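Local coordinates for zinc-type alcohol dehydrogenase-like protein YAHK (Escherichia coli, PDB 1UUF), which catalyses the reduction of a wide range of aldehydes to their primary alcohols, as a zinc-dependent reductase that strongly prefers NADPH over NADH, at residues S112-E117 and E157-R162; T41-E44 and N48-K51; T182-L187 and Q321-F326. All coordinates share one frame; numbering follows the deposited sequence.

Contact 1: S112-E117 and E157-R162; sequences SCKHCE and ERYVLR. With ZN (zinc ion), chain B.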
ATOM      1  N   SER A 112     -11.366 -23.825  -7.983  1.00 12.63           N
ATOM      2  CA  SER A 112     -11.902 -22.542  -7.534  1.00 12.49           C
ATOM      3  C   SER A 112     -13.363 -22.482  -7.981  1.00 13.09           C
ATOM      4  O   SER A 112     -13.820 -23.363  -8.713  1.00 13.08           O
ATOM      5  CB  SER A 112     -11.095 -21.366  -8.102  1.00 13.90           C
ATOM      6  OG  SER A 112     -11.203 -21.268  -9.508  1.00 13.72           O
ATOM      7  N   CYS A 113     -14.099 -21.466  -7.552  1.00 14.23           N
ATOM      8  CA  CYS A 113     -15.516 -21.390  -7.909  1.00 14.89           C
ATOM      9  C   CYS A 113     -15.768 -21.188  -9.404  1.00 16.22           C
ATOM     10  O   CYS A 113     -16.796 -21.615  -9.923  1.00 15.88           O
ATOM     11  CB  CYS A 113     -16.222 -20.308  -7.083  1.00 14.58           C
ATOM     12  SG  CYS A 113     -16.202 -18.629  -7.739  1.00 14.29           S
ATOM     13  N   LYS A 114     -14.821 -20.548 -10.086  1.00 17.00           N
ATOM     14  CA  LYS A 114     -14.889 -20.296 -11.527  1.00 18.19           C
ATOM     15  C   LYS A 114     -15.911 -19.274 -12.006  1.00 18.88           C
ATOM     16  O   LYS A 114     -16.029 -19.054 -13.212  1.00 20.77           O
ATOM     17  CB  LYS A 114     -15.143 -21.599 -12.289  1.00 18.60           C
ATOM     18  CG  LYS A 114     -14.198 -22.728 -11.948  1.00 19.46           C
ATOM     19  CD  LYS A 114     -14.560 -23.971 -12.740  1.00 22.69           C
ATOM     20  CE  LYS A 114     -13.898 -25.198 -12.153  1.00 23.24           C
ATOM     21  NZ  LYS A 114     -14.376 -25.418 -10.763  1.00 27.24           N
ATOM     22  N   HIS A 115     -16.648 -18.643 -11.099  1.00 17.83           N
ATOM     23  CA  HIS A 115     -17.640 -17.672 -11.548  1.00 18.59           C
ATOM     24  C   HIS A 115     -17.627 -16.321 -10.844  1.00 18.58           C
ATOM     25  O   HIS A 115     -18.468 -15.469 -11.130  1.00 21.14           O
ATOM     26  CB  HIS A 115     -19.040 -18.290 -11.470  1.00 18.91           C
ATOM     27  CG  HIS A 115     -19.436 -18.727 -10.096  1.00 19.75           C
ATOM     28  ND1 HIS A 115     -19.940 -17.858  -9.154  1.00 20.05           N
ATOM     29  CD2 HIS A 115     -19.384 -19.941  -9.498  1.00 20.30           C
ATOM     30  CE1 HIS A 115     -20.183 -18.517  -8.035  1.00 20.84           C
ATOM     31  NE2 HIS A 115     -19.854 -19.783  -8.217  1.00 21.12           N
ATOM     32  N   CYS A 116     -16.682 -16.113  -9.932  1.00 17.93           N
ATOM     33  CA  CYS A 116     -16.595 -14.833  -9.232  1.00 15.91           C
ATOM     34  C   CYS A 116     -15.690 -13.900 -10.032  1.00 16.22           C
ATOM     35  O   CYS A 116     -15.048 -14.321 -10.995  1.00 15.88           O
ATOM     36  CB  CYS A 116     -16.024 -15.019  -7.824  1.00 16.59           C
ATOM     37  SG  CYS A 116     -14.259 -15.398  -7.788  1.00 16.04           S
ATOM     38  N   GLU A 117     -15.636 -12.634  -9.633  1.00 16.31           N
ATOM     39  CA  GLU A 117     -14.814 -11.662 -10.337  1.00 18.02           C
ATOM     40  C   GLU A 117     -13.349 -12.094 -10.430  1.00 17.19           C
ATOM     41  O   GLU A 117     -12.718 -11.944 -11.476  1.00 17.39           O
ATOM     42  CB  GLU A 117     -14.907 -10.297  -9.651  1.00 21.68           C
ATOM     43  CG  GLU A 117     -14.236  -9.178 -10.430  1.00 27.56           C
ATOM     44  CD  GLU A 117     -14.412  -7.823  -9.768  1.00 32.20           C
ATOM     45  OE1 GLU A 117     -15.569  -7.441  -9.491  1.00 35.01           O
ATOM     46  OE2 GLU A 117     -13.395  -7.141  -9.525  1.00 35.52           O
ATOM     47  N   GLU A 157      -8.203 -29.948 -15.406  1.00 14.64           N
ATOM     48  CA  GLU A 157      -7.243 -29.350 -16.336  1.00 14.25           C
ATOM     49  C   GLU A 157      -7.091 -27.834 -16.286  1.00 12.84           C
ATOM     50  O   GLU A 157      -6.060 -27.312 -16.710  1.00 12.87           O
ATOM     51  CB  GLU A 157      -7.530 -29.773 -17.784  1.00 15.72           C
ATOM     52  CG  GLU A 157      -8.766 -29.157 -18.407  1.00 18.82           C
ATOM     53  CD  GLU A 157      -8.740 -29.238 -19.927  1.00 21.51           C
ATOM     54  OE1 GLU A 157      -9.799 -29.028 -20.553  1.00 23.53           O
ATOM     55  OE2 GLU A 157      -7.658 -29.500 -20.497  1.00 23.75           O
ATOM     56  N   ARG A 158      -8.087 -27.120 -15.776  1.00 13.88           N
ATOM     57  CA  ARG A 158      -7.970 -25.664 -15.709  1.00 13.87           C
ATOM     58  C   ARG A 158      -6.834 -25.249 -14.781  1.00 13.60           C
ATOM     59  O   ARG A 158      -6.256 -24.168 -14.930  1.00 13.03           O
ATOM     60  CB  ARG A 158      -9.278 -25.026 -15.220  1.00 14.51           C
ATOM     61  CG  ARG A 158      -9.147 -23.531 -14.892  1.00 14.99           C
ATOM     62  CD  ARG A 158     -10.500 -22.872 -14.656  1.00 16.99           C
ATOM     63  NE  ARG A 158     -10.372 -21.459 -14.302  1.00 16.44           N
ATOM     64  CZ  ARG A 158     -11.381 -20.594 -14.309  1.00 17.63           C
ATOM     65  NH1 ARG A 158     -12.599 -20.995 -14.655  1.00 18.08           N
ATOM     66  NH2 ARG A 158     -11.177 -19.325 -13.974  1.00 16.48           N
ATOM     67  N   TYR A 159      -6.496 -26.119 -13.835  1.00 11.67           N
ATOM     68  CA  TYR A 159      -5.454 -25.803 -12.871  1.00 11.55           C
ATOM     69  C   TYR A 159      -4.140 -26.538 -13.081  1.00 11.00           C
ATOM     70  O   TYR A 159      -3.257 -26.501 -12.225  1.00 13.74           O
ATOM     71  CB  TYR A 159      -5.997 -26.047 -11.462  1.00 10.86           C
ATOM     72  CG  TYR A 159      -7.335 -25.375 -11.265  1.00 10.75           C
ATOM     73  CD1 TYR A 159      -8.521 -26.009 -11.649  1.00 12.18           C
ATOM     74  CD2 TYR A 159      -7.413 -24.067 -10.790  1.00 10.06           C
ATOM     75  CE1 TYR A 159      -9.747 -25.348 -11.569  1.00 12.45           C
ATOM     76  CE2 TYR A 159      -8.631 -23.400 -10.708  1.00 11.56           C
ATOM     77  CZ  TYR A 159      -9.792 -24.044 -11.100  1.00 13.41           C
ATOM     78  OH  TYR A 159     -10.991 -23.374 -11.038  1.00 12.79           O
ATOM     79  N   VAL A 160      -4.010 -27.202 -14.223  1.00  9.96           N
ATOM     80  CA  VAL A 160      -2.785 -27.923 -14.545  1.00 10.36           C
ATOM     81  C   VAL A 160      -2.009 -27.065 -15.534  1.00 10.91           C
ATOM     82  O   VAL A 160      -2.586 -26.542 -16.487  1.00 13.00           O
ATOM     83  CB  VAL A 160      -3.092 -29.294 -15.184  1.00  9.92           C
ATOM     84  CG1 VAL A 160      -1.792 -29.984 -15.598  1.00 11.68           C
ATOM     85  CG2 VAL A 160      -3.851 -30.166 -14.188  1.00 12.22           C
ATOM     86  N   LEU A 161      -0.709 -26.924 -15.300  1.00 11.27           N
ATOM     87  CA  LEU A 161       0.160 -26.110 -16.153  1.00 10.14           C
ATOM     88  C   LEU A 161       1.016 -26.970 -17.069  1.00  9.10           C
ATOM     89  O   LEU A 161       1.333 -28.105 -16.738  1.00 11.13           O
ATOM     90  CB  LEU A 161       1.090 -25.250 -15.291  1.00 10.84           C
ATOM     91  CG  LEU A 161       0.513 -24.179 -14.359  1.00 12.45           C
ATOM     92  CD1 LEU A 161      -0.342 -23.215 -15.160  1.00 12.38           C
ATOM     93  CD2 LEU A 161      -0.302 -24.827 -13.247  1.00 13.29           C
ATOM     94  N   ARG A 162       1.402 -26.416 -18.216  1.00 10.77           N
ATOM     95  CA  ARG A 162       2.240 -27.141 -19.165  1.00 11.59           C
ATOM     96  C   ARG A 162       3.697 -26.716 -18.992  1.00 11.98           C
ATOM     97  O   ARG A 162       4.000 -25.521 -18.984  1.00 12.00           O
ATOM     98  CB  ARG A 162       1.791 -26.840 -20.601  1.00 13.08           C
ATOM     99  CG  ARG A 162       2.537 -27.623 -21.683  1.00 15.86           C
ATOM    100  CD  ARG A 162       2.248 -29.117 -21.582  1.00 20.28           C
ATOM    101  NE  ARG A 162       2.879 -29.886 -22.652  1.00 21.57           N
ATOM    102  CZ  ARG A 162       2.490 -29.864 -23.924  1.00 21.24           C
ATOM    103  NH1 ARG A 162       1.463 -29.112 -24.296  1.00 22.06           N
ATOM    104  NH2 ARG A 162       3.134 -30.591 -24.828  1.00 21.48           N
TER
HETATM  105 ZN    ZN B 401     -14.012 -17.764  -7.602  1.00 16.73          ZN
HETATM  106  O   HOH W   1     -13.845 -18.299 -14.821  1.00 24.58           O
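Y159 meets the start of the structural-zinc loop with its hydroxyl: Y159 OH lies 2.6 Å from S112 OG in a short hydrogen bond whose donor could be either group. The serine oxygen stands at the edge of the phenol, near its plane. With chi1 at 66°, S112 OG sits between its own backbone N and carbonyl carbon, where it meets the incoming phenol.

K114 runs past the same hydroxyl at an oblique angle, its CG 3.4 Å from Y159 OH and its CE near the ring edge. The lysine chain then bends at its last torsion (chi4 62°), turning K114 NZ back to the carbonyl oxygen of S112 at 3.0 Å, almost in line with the C=O bond; D111 pairs with the same ammonium group. R158 is stretched out alongside in the reverse direction and brings NH1 to 3.5 Å from K114 CB. A water in the guanidinium plane accepts from R158 NH1 and donates to K114 O, while E124 takes NH2 in a salt bridge.

From this loop C113 SG and C116 SG each bind the zinc at 2.4 Å; C119 and C127 complete the Cys4 site. The loop leads from strand 109-111 to helix 117-120, and residues 157-160 lead from strand 152-156 into strand 161-162, with Y159 also resting on I317 of helix 317-330.

Contact 2: T41-E44 and N48-K51; sequences TRRE and NDVK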
ATOM      1  N   THR A  41      -5.584 -42.315  -1.232  1.00 21.04           N
ATOM      2  CA  THR A  41      -6.336 -42.643  -2.431  1.00 21.62           C
ATOM      3  C   THR A  41      -6.536 -41.382  -3.260  1.00 20.30           C
ATOM      4  O   THR A  41      -6.427 -40.268  -2.748  1.00 18.82           O
ATOM      5  CB  THR A  41      -7.720 -43.241  -2.089  1.00 23.11           C
ATOM      6  OG1 THR A  41      -8.526 -42.249  -1.446  1.00 24.83           O
ATOM      7  CG2 THR A  41      -7.563 -44.443  -1.162  1.00 23.66           C
ATOM      8  N   ARG A  42      -6.802 -41.578  -4.545  1.00 19.55           N
ATOM      9  CA  ARG A  42      -7.049 -40.488  -5.481  1.00 19.98           C
ATOM     10  C   ARG A  42      -8.338 -40.814  -6.216  1.00 19.85           C
ATOM     11  O   ARG A  42      -8.637 -41.983  -6.458  1.00 21.23           O
ATOM     12  CB  ARG A  42      -5.916 -40.372  -6.504  1.00 18.67           C
ATOM     13  CG  ARG A  42      -4.590 -39.899  -5.939  1.00 17.81           C
ATOM     14  CD  ARG A  42      -4.735 -38.558  -5.262  1.00 16.40           C
ATOM     15  NE  ARG A  42      -3.441 -37.976  -4.920  1.00 15.32           N
ATOM     16  CZ  ARG A  42      -3.298 -36.860  -4.217  1.00 13.87           C
ATOM     17  NH1 ARG A  42      -4.372 -36.215  -3.778  1.00 14.86           N
ATOM     18  NH2 ARG A  42      -2.085 -36.386  -3.960  1.00 15.37           N
ATOM     19  N   ARG A  43      -9.098 -39.786  -6.574  1.00 19.99           N
ATOM     20  CA  ARG A  43     -10.341 -39.999  -7.297  1.00 19.24           C
ATOM     21  C   ARG A  43     -10.018 -40.486  -8.701  1.00 21.62           C
ATOM     22  O   ARG A  43      -8.910 -40.277  -9.201  1.00 22.07           O
ATOM     23  CB  ARG A  43     -11.147 -38.696  -7.387  1.00 18.98           C
ATOM     24  CG  ARG A  43     -10.495 -37.590  -8.229  1.00 17.18           C
ATOM     25  CD  ARG A  43     -11.511 -36.497  -8.566  1.00 17.91           C
ATOM     26  NE  ARG A  43     -10.963 -35.439  -9.416  1.00 17.10           N
ATOM     27  CZ  ARG A  43     -10.247 -34.411  -8.972  1.00 16.86           C
ATOM     28  NH1 ARG A  43      -9.986 -34.288  -7.677  1.00 16.10           N
ATOM     29  NH2 ARG A  43      -9.793 -33.500  -9.825  1.00 16.33           N
ATOM     30  N   GLU A  44     -10.973 -41.161  -9.329  1.00 21.57           N
ATOM     31  CA  GLU A  44     -10.779 -41.620 -10.696  1.00 23.86           C
ATOM     32  C   GLU A  44     -10.941 -40.358 -11.529  1.00 23.01           C
ATOM     33  O   GLU A  44     -11.792 -39.520 -11.228  1.00 22.40           O
ATOM     34  CB  GLU A  44     -11.846 -42.644 -11.085  1.00 27.25           C
ATOM     35  CG  GLU A  44     -11.714 -43.979 -10.374  1.00 32.53           C
ATOM     36  CD  GLU A  44     -10.402 -44.669 -10.689  1.00 36.22           C
ATOM     37  OE1 GLU A  44     -10.118 -44.890 -11.888  1.00 38.07           O
ATOM     38  OE2 GLU A  44      -9.653 -44.993  -9.740  1.00 38.68           O
ATOM     39  N   ASN A  48     -13.080 -33.756 -17.009  1.00 19.65           N
ATOM     40  CA  ASN A  48     -12.179 -32.608 -17.120  1.00 19.85           C
ATOM     41  C   ASN A  48     -10.873 -32.792 -16.351  1.00 18.72           C
ATOM     42  O   ASN A  48     -10.063 -31.864 -16.272  1.00 17.99           O
ATOM     43  CB  ASN A  48     -12.863 -31.339 -16.604  1.00 21.89           C
ATOM     44  CG  ASN A  48     -14.155 -31.031 -17.332  1.00 25.35           C
ATOM     45  OD1 ASN A  48     -14.175 -30.881 -18.554  1.00 27.13           O
ATOM     46  ND2 ASN A  48     -15.246 -30.927 -16.578  1.00 27.04           N
ATOM     47  N   ASP A  49     -10.664 -33.983 -15.796  1.00 17.17           N
ATOM     48  CA  ASP A  49      -9.466 -34.261 -15.005  1.00 17.83           C
ATOM     49  C   ASP A  49      -8.227 -34.763 -15.730  1.00 17.41           C
ATOM     50  O   ASP A  49      -8.302 -35.400 -16.780  1.00 17.15           O
ATOM     51  CB  ASP A  49      -9.780 -35.258 -13.887  1.00 17.58           C
ATOM     52  CG  ASP A  49     -10.728 -34.698 -12.858  1.00 20.19           C
ATOM     53  OD1 ASP A  49     -10.707 -33.467 -12.639  1.00 20.94           O
ATOM     54  OD2 ASP A  49     -11.482 -35.496 -12.256  1.00 20.14           O
ATOM     55  N   VAL A  50      -7.080 -34.472 -15.123  1.00 15.17           N
ATOM     56  CA  VAL A  50      -5.781 -34.888 -15.634  1.00 13.79           C
ATOM     57  C   VAL A  50      -5.132 -35.715 -14.529  1.00 14.32           C
ATOM     58  O   VAL A  50      -4.994 -35.244 -13.394  1.00 14.12           O
ATOM     59  CB  VAL A  50      -4.867 -33.670 -15.930  1.00 13.15           C
ATOM     60  CG1 VAL A  50      -3.518 -34.144 -16.466  1.00 13.54           C
ATOM     61  CG2 VAL A  50      -5.542 -32.739 -16.923  1.00 15.37           C
ATOM     62  N   LYS A  51      -4.761 -36.952 -14.850  1.00 15.00           N
ATOM     63  CA  LYS A  51      -4.110 -37.836 -13.887  1.00 15.14           C
ATOM     64  C   LYS A  51      -2.614 -37.675 -14.106  1.00 15.00           C
ATOM     65  O   LYS A  51      -2.115 -37.923 -15.200  1.00 16.71           O
ATOM     66  CB  LYS A  51      -4.523 -39.287 -14.125  1.00 18.79           C
ATOM     67  CG  LYS A  51      -3.857 -40.280 -13.189  1.00 19.63           C
ATOM     68  CD  LYS A  51      -4.332 -41.695 -13.487  1.00 21.55           C
ATOM     69  CE  LYS A  51      -3.680 -42.701 -12.563  1.00 25.81           C
ATOM     70  NZ  LYS A  51      -4.196 -44.073 -12.817  1.00 26.49           N
TER
HETATM   71  O   HOH W   2      -6.915 -43.845 -11.876  1.00 34.10           O
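The backbones of T41-E44 and N48-K51 stay well apart, E44 and K51 being the nearest pair at 8.3 Å between CA atoms, so side chains close the distance. R43 and D49 do this from opposite directions with a two-pronged salt bridge, side-on for the arginine. R43 NE gives its hydrogen to D49 OD2 at 2.9 Å and an almost straight 177°, and R43 NH2 reaches D49 OD1 at 3.0 Å. Both oxygens lie close to the guanidinium plane, yet the two flat groups are not coplanar: their planes differ by 55°, and each nitrogen approaches its oxygen from above the carboxylate plane.

R43 CG is placed between the backbone N and carbonyl carbon (chi1 66°), and from there the chain extends to NE, carrying the guanidinium across to the strand. Two bonds to separate oxygens should restrain its rotation, and D140 fixes NH1 with a further salt bridge. D49 OD2 also accepts from the backbone N of G46, tying the buried carboxylate to the short connection between the two segments.

Farther along, a water accepts from K51 NZ at 2.9 Å and donates only weakly to E44 OE1. The contact thus fastens the loop after strand 36-39 to the beginning of strand 49-58, beside strand 152-156, whose V154 touches both R43 and D49.

Contact 3: T182-L187 and Q321-F326; sequences TTYSPL and QEMLDF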
ATOM      1  N   THR A 182       5.026 -16.865  -6.798  1.00 10.16           N
ATOM      2  CA  THR A 182       4.836 -15.952  -5.672  1.00  8.67           C
ATOM      3  C   THR A 182       5.650 -14.673  -5.848  1.00  8.11           C
ATOM      4  O   THR A 182       5.236 -13.599  -5.404  1.00  8.91           O
ATOM      5  CB  THR A 182       5.210 -16.639  -4.343  1.00 10.47           C
ATOM      6  OG1 THR A 182       4.257 -17.675  -4.083  1.00  9.26           O
ATOM      7  CG2 THR A 182       5.198 -15.647  -3.184  1.00 10.94           C
ATOM      8  N   THR A 183       6.804 -14.780  -6.499  1.00  9.33           N
ATOM      9  CA  THR A 183       7.633 -13.600  -6.726  1.00  8.93           C
ATOM     10  C   THR A 183       7.391 -13.019  -8.117  1.00 10.26           C
ATOM     11  O   THR A 183       7.428 -11.803  -8.309  1.00 11.48           O
ATOM     12  CB  THR A 183       9.147 -13.912  -6.530  1.00  9.86           C
ATOM     13  OG1 THR A 183       9.546 -14.987  -7.389  1.00 10.57           O
ATOM     14  CG2 THR A 183       9.416 -14.313  -5.089  1.00 10.99           C
ATOM     15  N   TYR A 184       7.124 -13.888  -9.088  1.00 10.11           N
ATOM     16  CA  TYR A 184       6.873 -13.446 -10.454  1.00  9.61           C
ATOM     17  C   TYR A 184       5.639 -12.555 -10.524  1.00 10.06           C
ATOM     18  O   TYR A 184       5.656 -11.501 -11.160  1.00  9.68           O
ATOM     19  CB  TYR A 184       6.652 -14.653 -11.370  1.00  9.10           C
ATOM     20  CG  TYR A 184       6.448 -14.305 -12.828  1.00 11.49           C
ATOM     21  CD1 TYR A 184       7.535 -14.158 -13.688  1.00 13.54           C
ATOM     22  CD2 TYR A 184       5.163 -14.141 -13.353  1.00 11.74           C
ATOM     23  CE1 TYR A 184       7.352 -13.861 -15.040  1.00 13.70           C
ATOM     24  CE2 TYR A 184       4.969 -13.840 -14.699  1.00 14.69           C
ATOM     25  CZ  TYR A 184       6.067 -13.704 -15.534  1.00 14.13           C
ATOM     26  OH  TYR A 184       5.877 -13.406 -16.865  1.00 17.05           O
ATOM     27  N   SER A 185       4.562 -12.980  -9.871  1.00  7.84           N
ATOM     28  CA  SER A 185       3.316 -12.216  -9.908  1.00  9.15           C
ATOM     29  C   SER A 185       3.437 -10.753  -9.472  1.00  9.60           C
ATOM     30  O   SER A 185       3.012  -9.845 -10.198  1.00  9.99           O
ATOM     31  CB  SER A 185       2.243 -12.912  -9.069  1.00  8.15           C
ATOM     32  OG  SER A 185       0.989 -12.280  -9.264  1.00 10.66           O
ATOM     33  N   PRO A 186       4.002 -10.496  -8.280  1.00  9.32           N
ATOM     34  CA  PRO A 186       4.126  -9.100  -7.852  1.00 10.05           C
ATOM     35  C   PRO A 186       5.129  -8.316  -8.697  1.00 10.43           C
ATOM     36  O   PRO A 186       4.964  -7.120  -8.901  1.00  9.35           O
ATOM     37  CB  PRO A 186       4.543  -9.216  -6.386  1.00  9.59           C
ATOM     38  CG  PRO A 186       5.286 -10.524  -6.338  1.00  9.64           C
ATOM     39  CD  PRO A 186       4.428 -11.418  -7.211  1.00  9.88           C
ATOM     40  N   LEU A 187       6.168  -8.985  -9.190  1.00  8.88           N
ATOM     41  CA  LEU A 187       7.146  -8.299 -10.026  1.00  9.64           C
ATOM     42  C   LEU A 187       6.439  -7.795 -11.276  1.00 10.60           C
ATOM     43  O   LEU A 187       6.693  -6.680 -11.735  1.00 10.49           O
ATOM     44  CB  LEU A 187       8.293  -9.240 -10.405  1.00  8.79           C
ATOM     45  CG  LEU A 187       9.278  -9.546  -9.277  1.00  8.56           C
ATOM     46  CD1 LEU A 187      10.230 -10.653  -9.721  1.00  8.82           C
ATOM     47  CD2 LEU A 187      10.045  -8.273  -8.906  1.00 10.52           C
ATOM     48  N   GLN A 321       1.096 -19.926 -15.921  1.00 10.77           N
ATOM     49  CA  GLN A 321       1.471 -20.494 -17.212  1.00  9.00           C
ATOM     50  C   GLN A 321       2.418 -19.549 -17.946  1.00 10.47           C
ATOM     51  O   GLN A 321       3.386 -19.988 -18.568  1.00 11.39           O
ATOM     52  CB  GLN A 321       0.240 -20.741 -18.086  1.00 10.90           C
ATOM     53  CG  GLN A 321       0.582 -21.462 -19.391  1.00 10.32           C
ATOM     54  CD  GLN A 321       1.175 -22.839 -19.146  1.00 12.95           C
ATOM     55  OE1 GLN A 321       0.473 -23.759 -18.733  1.00 11.51           O
ATOM     56  NE2 GLN A 321       2.476 -22.983 -19.389  1.00 12.85           N
ATOM     57  N   GLU A 322       2.130 -18.254 -17.877  1.00 11.04           N
ATOM     58  CA  GLU A 322       2.963 -17.247 -18.526  1.00 11.90           C
ATOM     59  C   GLU A 322       4.370 -17.325 -17.949  1.00 12.56           C
ATOM     60  O   GLU A 322       5.364 -17.264 -18.676  1.00 11.67           O
ATOM     61  CB  GLU A 322       2.392 -15.848 -18.276  1.00 14.23           C
ATOM     62  CG  GLU A 322       3.178 -14.726 -18.941  1.00 19.30           C
ATOM     63  CD  GLU A 322       2.722 -13.353 -18.487  1.00 23.10           C
ATOM     64  OE1 GLU A 322       3.251 -12.847 -17.473  1.00 24.12           O
ATOM     65  OE2 GLU A 322       1.823 -12.782 -19.140  1.00 25.46           O
ATOM     66  N   MET A 323       4.444 -17.461 -16.629  1.00 11.54           N
ATOM     67  CA  MET A 323       5.725 -17.548 -15.946  1.00 11.22           C
ATOM     68  C   MET A 323       6.517 -18.758 -16.416  1.00 10.49           C
ATOM     69  O   MET A 323       7.707 -18.662 -16.698  1.00  8.95           O
ATOM     70  CB  MET A 323       5.516 -17.644 -14.437  1.00 11.50           C
ATOM     71  CG  MET A 323       6.809 -17.820 -13.670  1.00 14.91           C
ATOM     72  SD  MET A 323       6.525 -18.465 -12.026  1.00 18.51           S
ATOM     73  CE  MET A 323       5.772 -20.073 -12.422  1.00 15.48           C
ATOM     74  N   LEU A 324       5.853 -19.907 -16.493  1.00 10.31           N
ATOM     75  CA  LEU A 324       6.523 -21.122 -16.933  1.00 10.61           C
ATOM     76  C   LEU A 324       7.060 -20.983 -18.357  1.00 11.88           C
ATOM     77  O   LEU A 324       8.172 -21.427 -18.650  1.00 12.04           O
ATOM     78  CB  LEU A 324       5.564 -22.312 -16.835  1.00 10.94           C
ATOM     79  CG  LEU A 324       5.303 -22.750 -15.391  1.00 10.34           C
ATOM     80  CD1 LEU A 324       4.182 -23.771 -15.341  1.00 11.32           C
ATOM     81  CD2 LEU A 324       6.581 -23.328 -14.795  1.00 11.84           C
ATOM     82  N   ASP A 325       6.276 -20.363 -19.236  1.00 12.92           N
ATOM     83  CA  ASP A 325       6.699 -20.169 -20.623  1.00 14.15           C
ATOM     84  C   ASP A 325       7.913 -19.240 -20.663  1.00 13.76           C
ATOM     85  O   ASP A 325       8.894 -19.505 -21.363  1.00 13.46           O
ATOM     86  CB  ASP A 325       5.565 -19.564 -21.454  1.00 15.08           C
ATOM     87  CG  ASP A 325       4.359 -20.483 -21.565  1.00 19.41           C
ATOM     88  OD1 ASP A 325       4.493 -21.696 -21.289  1.00 19.22           O
ATOM     89  OD2 ASP A 325       3.275 -19.987 -21.947  1.00 20.08           O
ATOM     90  N   PHE A 326       7.825 -18.152 -19.906  1.00 12.90           N
ATOM     91  CA  PHE A 326       8.895 -17.161 -19.802  1.00 12.66           C
ATOM     92  C   PHE A 326      10.174 -17.832 -19.294  1.00 13.18           C
ATOM     93  O   PHE A 326      11.255 -17.638 -19.849  1.00 13.90           O
ATOM     94  CB  PHE A 326       8.460 -16.053 -18.831  1.00 12.44           C
ATOM     95  CG  PHE A 326       9.511 -15.010 -18.564  1.00 13.89           C
ATOM     96  CD1 PHE A 326       9.713 -13.958 -19.451  1.00 15.92           C
ATOM     97  CD2 PHE A 326      10.277 -15.066 -17.405  1.00 14.80           C
ATOM     98  CE1 PHE A 326      10.666 -12.970 -19.181  1.00 17.48           C
ATOM     99  CE2 PHE A 326      11.230 -14.087 -17.127  1.00 15.81           C
ATOM    100  CZ  PHE A 326      11.423 -13.037 -18.017  1.00 16.45           C
TER
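Y184 lies against M323 where helix 176-189 meets helix 317-330, a helix-helix crossing in which M323 makes a CH-pi and Met-aromatic contact with the Y184 ring. The axes of the two segments approach to 10.4 Å and run nearly at right angles (101°), and the meeting is confined to a small patch.

The tight part is the phenol face. M323 CB stands over the ring centre, 3.7 Å from the Y184 centroid and close to the ring normal, making the CH-pi contact; M323 CG continues over Y184 CG at 3.6 Å. The sulfur is less centred, with M323 SD oblique to the ring and nearest to Y184 CB. The ring is carried toward helix 317-330 because Y184 CG is anti to its backbone N (chi1 -177°). L213 of helix 205-216 and M217 also touch this tyrosine. Replacing Y184 with an alanine would probably open a gap over M323 and leave E322 without its phenolic donor.

The looser side lies toward the phenol's far end. F326 approaches obliquely, its CD2 3.9 Å from Y184 CE1 and the ring planes inclined to each other, while R188 makes a cation-pi contact with F326. E322 is solvent-exposed, but its extended chain crosses the tyrosine at about a right angle and brings its carboxylate to the hydroxyl, which R188 NE also contacts by a hydrogen bond. In the bond to E322, Y184 OH donates to E322 OE1 over 2.8 Å, meeting the anti side of the oxygen 27° out of the carboxylate plane.

How the contacts relate
Along the chain the order is contact 2, contact 1, contact 3, each closing before the next opens. Contacts 1 and 2 share the mixed sheet of the GroES-like domain: their centres are 16 Å apart, and they touch where E157 N probably bonds N48 O and V160 packs on V50. Contact 3, centred 16 Å from contact 1, also touches it, through R162 and L161 against Q321 and L324 of helix 317-330. Contacts 2 and 3 do not meet, their nearest atoms being about 11 Å apart. Residues 157-162 therefore bridge the other two, linking the structural-zinc loop and the start of strand 49-58 to helices nearer the catalytic zinc.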